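Local atomic coordinates of ESAT-6/WXG100 secretion system protein (Streptococcus gallolyticus, PDB entry 7JQE), a protein that is a membrane subunit of the bacterial type VIIb secretion system and probably takes part, through its extracellular region, in toxin export. Residues S444-V448 with A449-G453. Numbering follows the deposited sequence.
Sequences SANSV and ANMYG
Asn-450 reaches back over the turn before its short helix: its ND2 donates to the backbone O of Ala-445 at 2.6 Å, with an N-H...O angle of 150°. The acceptor lies close to the amide plane, whereas ND2 sits 22° off the carbonyl plane. CG anti to the backbone N, chi1 178°, turns the amide toward Ala-445. Asn-450 CB rests 3.5 Å from Ser-444 O. The selenomethionine Met-451, its chain bent at chi2, lays CG and SE alongside the Ala-445 carbonyl, 3.4 Å separating CG from Ala-445 O.

Ser-447 joins turn to helix. Its OG donates to Ser-444 O at 2.9 Å, in the carbonyl plane, and accepts a weak bond from Asn-450 N at 3.2 Å, so the hydroxyl is held by two bonds. Ser-447 N also donates to Ser-444 O. Ser-447 O accepts from Asn-450 N and, weakly, Met-451 N; Val-448 O accepts from Met-451 N and, weakly, Tyr-452 N.

Further out, the Glu-429 carboxylate hydrogen-bonds Ser-444 OG and Asn-446 ND2, and Val-448 packs on Leu-426 of helix 396-427. Tyr-452 OH hydrogen-bonds Asn-446 O of the second subunit, reciprocally, and Met-451 packs on that subunit's Tyr-452. A type I beta turn thus runs into a serine N-cap, starting the single-turn helix 448-451 at the dimer interface of the elongated EsaA fragment.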
ATOM      1  N   SER A 444      -2.797  -9.086 -13.549  1.00 67.80           N
ATOM      2  CA  SER A 444      -2.427 -10.492 -13.545  1.00 65.28           C
ATOM      3  C   SER A 444      -3.462 -11.321 -12.782  1.00 59.89           C
ATOM      4  O   SER A 444      -4.223 -10.810 -11.954  1.00 59.39           O
ATOM      5  CB  SER A 444      -1.041 -10.683 -12.935  1.00 64.47           C
ATOM      6  OG  SER A 444      -1.039 -10.304 -11.573  1.00 73.53           O
ATOM      7  N   ALA A 445      -3.461 -12.630 -13.060  1.00 56.65           N
ATOM      8  CA  ALA A 445      -4.558 -13.496 -12.627  1.00 58.72           C
ATOM      9  C   ALA A 445      -4.771 -13.445 -11.117  1.00 65.66           C
ATOM     10  O   ALA A 445      -5.915 -13.417 -10.651  1.00 60.03           O
ATOM     11  CB  ALA A 445      -4.297 -14.933 -13.074  1.00 56.97           C
ATOM     12  N   ASN A 446      -3.689 -13.438 -10.338  1.00 67.14           N
ATOM     13  CA  ASN A 446      -3.782 -13.487  -8.882  1.00 57.81           C
ATOM     14  C   ASN A 446      -3.782 -12.110  -8.227  1.00 57.56           C
ATOM     15  O   ASN A 446      -3.843 -12.025  -6.994  1.00 55.65           O
ATOM     16  CB  ASN A 446      -2.639 -14.331  -8.317  1.00 52.95           C
ATOM     17  CG  ASN A 446      -2.606 -15.727  -8.913  1.00 68.25           C
ATOM     18  OD1 ASN A 446      -3.332 -16.619  -8.472  1.00 67.56           O
ATOM     19  ND2 ASN A 446      -1.776 -15.916  -9.933  1.00 71.18           N
ATOM     20  N   SER A 447      -3.736 -11.038  -9.011  1.00 45.05           N
ATOM     21  CA  SER A 447      -3.733  -9.703  -8.439  1.00 49.17           C
ATOM     22  C   SER A 447      -5.028  -9.446  -7.682  1.00 50.94           C
ATOM     23  O   SER A 447      -6.078 -10.010  -7.992  1.00 62.33           O
ATOM     24  CB  SER A 447      -3.567  -8.659  -9.539  1.00 55.32           C
ATOM     25  OG  SER A 447      -4.777  -8.494 -10.255  1.00 54.35           O
ATOM     26  N   VAL A 448      -4.951  -8.567  -6.682  1.00 54.28           N
ATOM     27  CA  VAL A 448      -6.163  -8.166  -5.976  1.00 51.20           C
ATOM     28  C   VAL A 448      -7.159  -7.537  -6.940  1.00 54.10           C
ATOM     29  O   VAL A 448      -8.373  -7.731  -6.805  1.00 58.09           O
ATOM     30  CB  VAL A 448      -5.819  -7.216  -4.814  1.00 47.36           C
ATOM     31  CG1 VAL A 448      -7.090  -6.621  -4.219  1.00 50.88           C
ATOM     32  CG2 VAL A 448      -5.010  -7.964  -3.747  1.00 41.66           C
ATOM     33  N   ALA A 449      -6.670  -6.791  -7.935  1.00 45.74           N
ATOM     34  CA  ALA A 449      -7.580  -6.149  -8.876  1.00 46.42           C
ATOM     35  C   ALA A 449      -8.428  -7.171  -9.611  1.00 60.59           C
ATOM     36  O   ALA A 449      -9.556  -6.870 -10.015  1.00 66.05           O
ATOM     37  CB  ALA A 449      -6.802  -5.301  -9.879  1.00 41.43           C
ATOM     38  N   ASN A 450      -7.905  -8.380  -9.797  1.00 59.33           N
ATOM     39  CA  ASN A 450      -8.601  -9.398 -10.564  1.00 54.56           C
ATOM     40  C   ASN A 450      -9.341 -10.409  -9.702  1.00 48.43           C
ATOM     41  O   ASN A 450     -10.246 -11.070 -10.213  1.00 52.41           O
ATOM     42  CB  ASN A 450      -7.613 -10.141 -11.471  1.00 55.59           C
ATOM     43  CG  ASN A 450      -8.275 -11.253 -12.258  1.00 55.36           C
ATOM     44  OD1 ASN A 450      -9.089 -10.998 -13.143  1.00 49.10           O
ATOM     45  ND2 ASN A 450      -7.924 -12.496 -11.943  1.00 56.41           N
HETATM   46  N   MSE A 451      -8.996 -10.523  -8.419  0.81 47.92           N
HETATM   47  CA  MSE A 451      -9.536 -11.547  -7.531  0.81 40.34           C
HETATM   48  C   MSE A 451     -10.531 -11.029  -6.488  0.81 45.56           C
HETATM   49  O   MSE A 451     -11.116 -11.815  -5.742  0.81 46.46           O
HETATM   50  CB  MSE A 451      -8.390 -12.265  -6.815  0.81 40.50           C
HETATM   51  CG  MSE A 451      -7.570 -13.168  -7.723  0.81 63.48           C
HETATM   52 SE   MSE A 451      -8.681 -14.641  -8.375  0.81 74.12          SE
HETATM   53  CE  MSE A 451      -7.394 -15.600  -9.487  0.81 59.50           C
ATOM     54  N   TYR A 452     -10.732  -9.717  -6.432  1.00 43.98           N
ATOM     55  CA  TYR A 452     -11.693  -9.149  -5.491  1.00 49.55           C
ATOM     56  C   TYR A 452     -13.103  -9.647  -5.800  1.00 50.50           C
ATOM     57  O   TYR A 452     -13.631  -9.407  -6.888  1.00 50.99           O
ATOM     58  CB  TYR A 452     -11.638  -7.626  -5.555  1.00 43.79           C
ATOM     59  CG  TYR A 452     -12.398  -6.908  -4.458  1.00 51.18           C
ATOM     60  CD1 TYR A 452     -13.785  -6.807  -4.497  1.00 50.72           C
ATOM     61  CD2 TYR A 452     -11.722  -6.304  -3.397  1.00 39.34           C
ATOM     62  CE1 TYR A 452     -14.482  -6.142  -3.500  1.00 54.42           C
ATOM     63  CE2 TYR A 452     -12.410  -5.636  -2.397  1.00 39.35           C
ATOM     64  CZ  TYR A 452     -13.787  -5.554  -2.455  1.00 55.28           C
ATOM     65  OH  TYR A 452     -14.469  -4.890  -1.459  1.00 52.56           O
ATOM     66  N   GLY A 453     -13.712 -10.333  -4.838  1.00 52.71           N
ATOM     67  CA  GLY A 453     -15.067 -10.852  -5.006  1.00 53.93           C
ATOM     68  C   GLY A 453     -15.232 -11.714  -6.235  1.00 55.67           C
ATOM     69  O   GLY A 453     -16.294 -11.690  -6.869  1.00 55.96           O
TER